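Local structure of binary enterotoxin of Clostridium perfringens component a (Clostridium perfringens, 5GTT) at residues D245-L250 and S374-Y379; K333-K338 and Y391-D396. The protein probably acts as an NAD-dependent ADP-ribosyltransferase, the enzymatic component of a two-part clostridial enterotoxin, and binds NAD(+) and NADH. All coordinates share one frame; numbering follows the deposited sequence.

Contact 1. Residues D245-L250 and S374-Y379; sequences DINNYL and SVAEGY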
# COMPACT_ATOMS: atom_id res chain seq x y z
N ASP A 245 -11.72 -30.45 1.30
CA ASP A 245 -12.62 -29.30 1.32
C ASP A 245 -11.93 -27.99 0.93
O ASP A 245 -12.57 -27.06 0.43
CB ASP A 245 -13.29 -29.20 2.70
CG ASP A 245 -14.31 -30.32 2.92
OD1 ASP A 245 -14.70 -30.95 1.92
OD2 ASP A 245 -14.74 -30.57 4.07
N ILE A 246 -10.61 -27.92 1.12
CA ILE A 246 -9.83 -26.83 0.54
C ILE A 246 -9.88 -27.00 -1.00
O ILE A 246 -10.19 -26.06 -1.72
CB ILE A 246 -8.38 -26.82 1.07
CG1 ILE A 246 -8.32 -26.29 2.52
CG2 ILE A 246 -7.49 -25.98 0.19
CD1 ILE A 246 -8.23 -24.72 2.67
N ASN A 247 -9.60 -28.21 -1.50
CA ASN A 247 -9.72 -28.48 -2.94
C ASN A 247 -11.10 -28.12 -3.49
O ASN A 247 -11.20 -27.57 -4.58
CB ASN A 247 -9.43 -29.96 -3.24
CG ASN A 247 -7.95 -30.28 -3.30
OD1 ASN A 247 -7.13 -29.41 -3.58
ND2 ASN A 247 -7.60 -31.54 -3.07
N ASN A 248 -12.16 -28.44 -2.75
CA ASN A 248 -13.52 -28.08 -3.14
C ASN A 248 -13.72 -26.57 -3.16
O ASN A 248 -14.25 -26.04 -4.12
CB ASN A 248 -14.56 -28.72 -2.21
CG ASN A 248 -16.00 -28.35 -2.60
OD1 ASN A 248 -16.52 -27.31 -2.21
ND2 ASN A 248 -16.62 -29.21 -3.36
N TYR A 249 -13.30 -25.88 -2.11
CA TYR A 249 -13.42 -24.42 -2.09
C TYR A 249 -12.75 -23.81 -3.32
O TYR A 249 -13.35 -23.03 -4.06
CB TYR A 249 -12.80 -23.84 -0.81
CG TYR A 249 -12.82 -22.32 -0.74
CD1 TYR A 249 -11.82 -21.56 -1.33
CD2 TYR A 249 -13.82 -21.66 -0.04
CE1 TYR A 249 -11.83 -20.17 -1.24
CE2 TYR A 249 -13.85 -20.27 0.04
CZ TYR A 249 -12.85 -19.53 -0.56
OH TYR A 249 -12.88 -18.16 -0.46
N LEU A 250 -11.49 -24.19 -3.53
CA LEU A 250 -10.71 -23.71 -4.67
C LEU A 250 -11.29 -24.04 -6.04
O LEU A 250 -11.07 -23.31 -7.02
CB LEU A 250 -9.29 -24.29 -4.58
CG LEU A 250 -8.45 -23.78 -3.41
CD1 LEU A 250 -7.03 -24.31 -3.52
CD2 LEU A 250 -8.46 -22.26 -3.38
N SER A 374 -2.32 -21.65 -2.84
CA SER A 374 -1.88 -21.88 -4.20
C SER A 374 -0.66 -22.78 -4.28
O SER A 374 -0.12 -23.01 -5.37
CB SER A 374 -1.59 -20.55 -4.90
OG SER A 374 -2.76 -20.10 -5.54
N VAL A 375 -0.23 -23.33 -3.14
CA VAL A 375 0.71 -24.44 -3.17
C VAL A 375 0.01 -25.68 -3.71
O VAL A 375 0.66 -26.58 -4.26
CB VAL A 375 1.30 -24.74 -1.78
CG1 VAL A 375 2.20 -23.60 -1.35
CG2 VAL A 375 0.18 -24.97 -0.76
N ALA A 376 -1.31 -25.75 -3.57
CA ALA A 376 -2.04 -26.94 -4.02
C ALA A 376 -1.93 -27.11 -5.53
O ALA A 376 -1.98 -26.14 -6.29
CB ALA A 376 -3.50 -26.86 -3.61
N GLU A 377 -1.78 -28.35 -5.97
CA GLU A 377 -1.55 -28.66 -7.38
C GLU A 377 -2.66 -28.10 -8.28
O GLU A 377 -3.84 -28.13 -7.94
CB GLU A 377 -1.43 -30.18 -7.55
CG GLU A 377 -0.73 -30.86 -6.38
CD GLU A 377 -0.35 -32.31 -6.66
OE1 GLU A 377 -0.06 -32.63 -7.83
OE2 GLU A 377 -0.36 -33.12 -5.70
N GLY A 378 -2.28 -27.59 -9.44
CA GLY A 378 -3.23 -27.01 -10.36
C GLY A 378 -3.67 -25.59 -10.00
O GLY A 378 -4.52 -25.01 -10.69
N TYR A 379 -3.10 -25.02 -8.94
CA TYR A 379 -3.47 -23.68 -8.51
C TYR A 379 -2.26 -22.75 -8.33
O TYR A 379 -2.39 -21.64 -7.82
CB TYR A 379 -4.29 -23.73 -7.21
CG TYR A 379 -5.61 -24.43 -7.39
CD1 TYR A 379 -6.67 -23.81 -8.07
CD2 TYR A 379 -5.81 -25.72 -6.92
CE1 TYR A 379 -7.88 -24.48 -8.27
CE2 TYR A 379 -7.02 -26.39 -7.10
CZ TYR A 379 -8.05 -25.76 -7.77
OH TYR A 379 -9.25 -26.43 -7.95
O HOH W 1 -10.18 -28.51 -6.89

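Contact 2. Residues K333-K338 and Y391-D396; sequences KTIPVK and YSYKID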
# COMPACT_ATOMS: atom_id res chain seq x y z
N LYS A 333 -13.37 3.17 8.65
CA LYS A 333 -14.39 2.29 9.20
C LYS A 333 -13.86 0.88 9.38
O LYS A 333 -12.93 0.45 8.68
CB LYS A 333 -15.64 2.26 8.31
CG LYS A 333 -16.41 3.57 8.25
CD LYS A 333 -16.73 4.10 9.64
CE LYS A 333 -17.71 5.26 9.58
NZ LYS A 333 -17.11 6.42 8.88
N THR A 334 -14.45 0.17 10.34
CA THR A 334 -14.16 -1.24 10.54
C THR A 334 -15.22 -2.10 9.87
O THR A 334 -16.41 -1.96 10.13
CB THR A 334 -14.07 -1.60 12.03
OG1 THR A 334 -12.99 -0.87 12.63
CG2 THR A 334 -13.82 -3.10 12.20
N ILE A 335 -14.75 -2.99 9.00
CA ILE A 335 -15.59 -3.89 8.21
C ILE A 335 -15.52 -5.30 8.77
O ILE A 335 -14.47 -5.93 8.72
CB ILE A 335 -15.13 -3.95 6.75
CG1 ILE A 335 -14.88 -2.54 6.19
CG2 ILE A 335 -16.14 -4.74 5.91
CD1 ILE A 335 -16.09 -1.64 6.23
N PRO A 336 -16.64 -5.82 9.28
CA PRO A 336 -16.64 -7.20 9.75
C PRO A 336 -16.82 -8.16 8.57
O PRO A 336 -17.59 -7.85 7.68
CB PRO A 336 -17.84 -7.24 10.70
CG PRO A 336 -18.78 -6.20 10.16
CD PRO A 336 -17.95 -5.16 9.43
N VAL A 337 -16.09 -9.27 8.56
CA VAL A 337 -16.13 -10.21 7.44
C VAL A 337 -16.53 -11.62 7.90
O VAL A 337 -15.75 -12.33 8.53
CB VAL A 337 -14.77 -10.27 6.72
CG1 VAL A 337 -14.88 -11.12 5.45
CG2 VAL A 337 -14.29 -8.86 6.37
N LYS A 338 -17.76 -12.02 7.58
CA LYS A 338 -18.30 -13.30 8.01
C LYS A 338 -17.77 -14.43 7.15
O LYS A 338 -17.82 -15.59 7.54
CB LYS A 338 -19.83 -13.27 7.97
CG LYS A 338 -20.46 -12.26 8.94
CD LYS A 338 -21.94 -12.05 8.63
CE LYS A 338 -22.72 -13.34 8.75
NZ LYS A 338 -24.15 -13.15 8.41
N TYR A 391 -12.87 -12.56 10.59
CA TYR A 391 -12.03 -11.41 10.87
C TYR A 391 -12.76 -10.10 10.56
O TYR A 391 -13.90 -10.11 10.11
CB TYR A 391 -10.72 -11.48 10.09
CG TYR A 391 -9.68 -12.40 10.71
CD1 TYR A 391 -9.01 -12.05 11.88
CD2 TYR A 391 -9.37 -13.62 10.11
CE1 TYR A 391 -8.06 -12.89 12.43
CE2 TYR A 391 -8.42 -14.45 10.64
CZ TYR A 391 -7.77 -14.10 11.80
OH TYR A 391 -6.82 -14.97 12.33
N SER A 392 -12.07 -9.00 10.83
CA SER A 392 -12.52 -7.67 10.43
C SER A 392 -11.34 -6.93 9.84
O SER A 392 -10.20 -7.35 10.01
CB SER A 392 -13.09 -6.90 11.62
OG SER A 392 -14.28 -7.52 12.10
N TYR A 393 -11.59 -5.82 9.15
CA TYR A 393 -10.47 -4.97 8.75
C TYR A 393 -10.86 -3.53 8.84
O TYR A 393 -12.01 -3.20 8.64
CB TYR A 393 -9.95 -5.31 7.34
CG TYR A 393 -10.94 -5.16 6.18
CD1 TYR A 393 -11.14 -3.92 5.57
CD2 TYR A 393 -11.61 -6.26 5.67
CE1 TYR A 393 -12.01 -3.77 4.51
CE2 TYR A 393 -12.49 -6.13 4.59
CZ TYR A 393 -12.69 -4.88 4.02
OH TYR A 393 -13.55 -4.72 2.96
N LYS A 394 -9.91 -2.68 9.17
CA LYS A 394 -10.18 -1.27 9.24
C LYS A 394 -9.66 -0.63 7.97
O LYS A 394 -8.64 -1.05 7.43
CB LYS A 394 -9.54 -0.65 10.47
CG LYS A 394 -8.04 -0.79 10.53
CD LYS A 394 -7.50 -0.12 11.79
CE LYS A 394 -6.01 -0.32 11.96
NZ LYS A 394 -5.24 0.75 11.26
N ILE A 395 -10.38 0.36 7.47
CA ILE A 395 -9.94 1.02 6.26
C ILE A 395 -9.02 2.20 6.61
O ILE A 395 -9.41 3.14 7.29
CB ILE A 395 -11.14 1.47 5.44
CG1 ILE A 395 -11.96 0.25 5.01
CG2 ILE A 395 -10.71 2.29 4.22
CD1 ILE A 395 -13.32 0.60 4.42
N ASP A 396 -7.78 2.10 6.14
CA ASP A 396 -6.73 3.07 6.44
C ASP A 396 -6.72 4.19 5.43
O ASP A 396 -6.47 5.36 5.76
CB ASP A 396 -5.37 2.39 6.44
CG ASP A 396 -5.32 1.21 7.38
OD1 ASP A 396 -5.82 1.37 8.51
OD2 ASP A 396 -4.78 0.14 6.99

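Contact 1. Residues D245-L250 and S374-Y379
Leu-250, on the helix 240-263, reaches across to Ala-376 and Tyr-379 of a turn in the loop between strands 370-372 and 384-387. The place of this turn, just ahead of Glu-384, is consistent with the ADP-ribosylating turn-turn (ARTT) loop of this toxin family, which in actin-modifying relatives takes part in substrate recognition. At the start of the loop Ser-374 faces away from the helix; its OG donates to Tyr-379 O at 2.8 Å, tilted 30° from the carbonyl plane, and is also hydrogen-bonded to the backbone N of Glu-384. The loop is thus closed on itself and tied to the start of strand 384-387, at NAD-binding Glu-384. Val-375 packs on helix 220-236. Ala-376 points its CB at the helix, where it meets Leu-250 CD1 at 4.4 Å and lies close to the amide oxygen of Asn-247. A type II beta turn runs from Ala-376 to Tyr-379, with Glu-377 and Gly-378 at its exposed corners. It delivers Tyr-379 to the contact with one ring face turned to Leu-250. With CG of the tyrosine anti to its own carbonyl carbon (chi1 -64°), the ring extends back toward the helix. Leu-250 CB sits over that face in a CH-pi contact, 4.0 Å from the centroid, while Leu-250 CD1 meets Tyr-379 CD2 at 3.9 Å. Leu-250 O in turn approaches Tyr-379 CE1 at 3.6 Å. Because Leu-250 is itself an NAD-binding residue and also packs on Glu-384, the pair joins the loop to the nucleotide pocket. Beyond the ring, one water lies in its plane at the edge, 2.5 Å from Tyr-379 OH, and donates to Asn-247 O at 2.7 Å.

Contact 2. Residues K333-K338 and Y391-D396
Ile-335 is the bump that lies on one face of the Tyr-393 ring. Its CB stands above that face, 3.9 Å from the centroid and 14° off the normal, while CG1 touches Tyr-393 CE1 at 3.5 Å and CG2 extends toward the hydroxyl. The two side chains run alongside each other in the same direction; the tyrosine CG stands between its backbone N and carbonyl carbon (chi1 60°), which lays the ring along the isoleucine. Val-337 and Ile-395 flank this pair. Val-337 CG2 slants in against Tyr-393 CE2 at 3.7 Å, and Ile-395 CD1 meets Ile-335 CG1 at 3.9 Å, with Trp-330 of helix 320-330 packing on both isoleucines. The backbones form an antiparallel ladder in which 334-336 is an outermost strand of the five-stranded mixed sheet of this ADP-ribosyltransferase domain, paired with strand 392-403. Ile-335 and Tyr-393 make the hydrogen-bonded pair: Ile-335 N reaches Tyr-393 O at 2.8 Å in an almost straight bond (178°), and Tyr-393 N returns to Ile-335 O. Further bonds from Ile-395 N to Lys-333 O and from Val-337 N to Tyr-391 O continue the ladder at its ends. On the face that carries Thr-334, Pro-336 and Ser-392, Thr-334 CG2 rests on Ser-392 CB at 3.9 Å, and Ser-392 OG tucks against Pro-336 CA at 3.3 Å.

How the contacts relate
Along the chain the segments alternate, 245-250, 333-338, 374-379 and 391-396, so the two contacts cross along the sequence within one ADP-ribosyltransferase domain. Their centres are 26 Å apart and their nearest atoms about 9 Å, with no direct touch. Contact 1 joins helix 240-263 to the loop before strand 384-387, which carries NAD-binding Glu-384, whereas contact 2 pairs strand 334-336 with strand 392-403. Contact 1 includes NAD-binding Leu-250; contact 2 lies near the site, the Val-337 side chain about 4 Å from that of NAD-binding Thr-339 and the Tyr-393 side chain about 6 Å from that of Glu-305. The two contacts thus probably frame the nucleotide site from the loop and from the edge of the sheet.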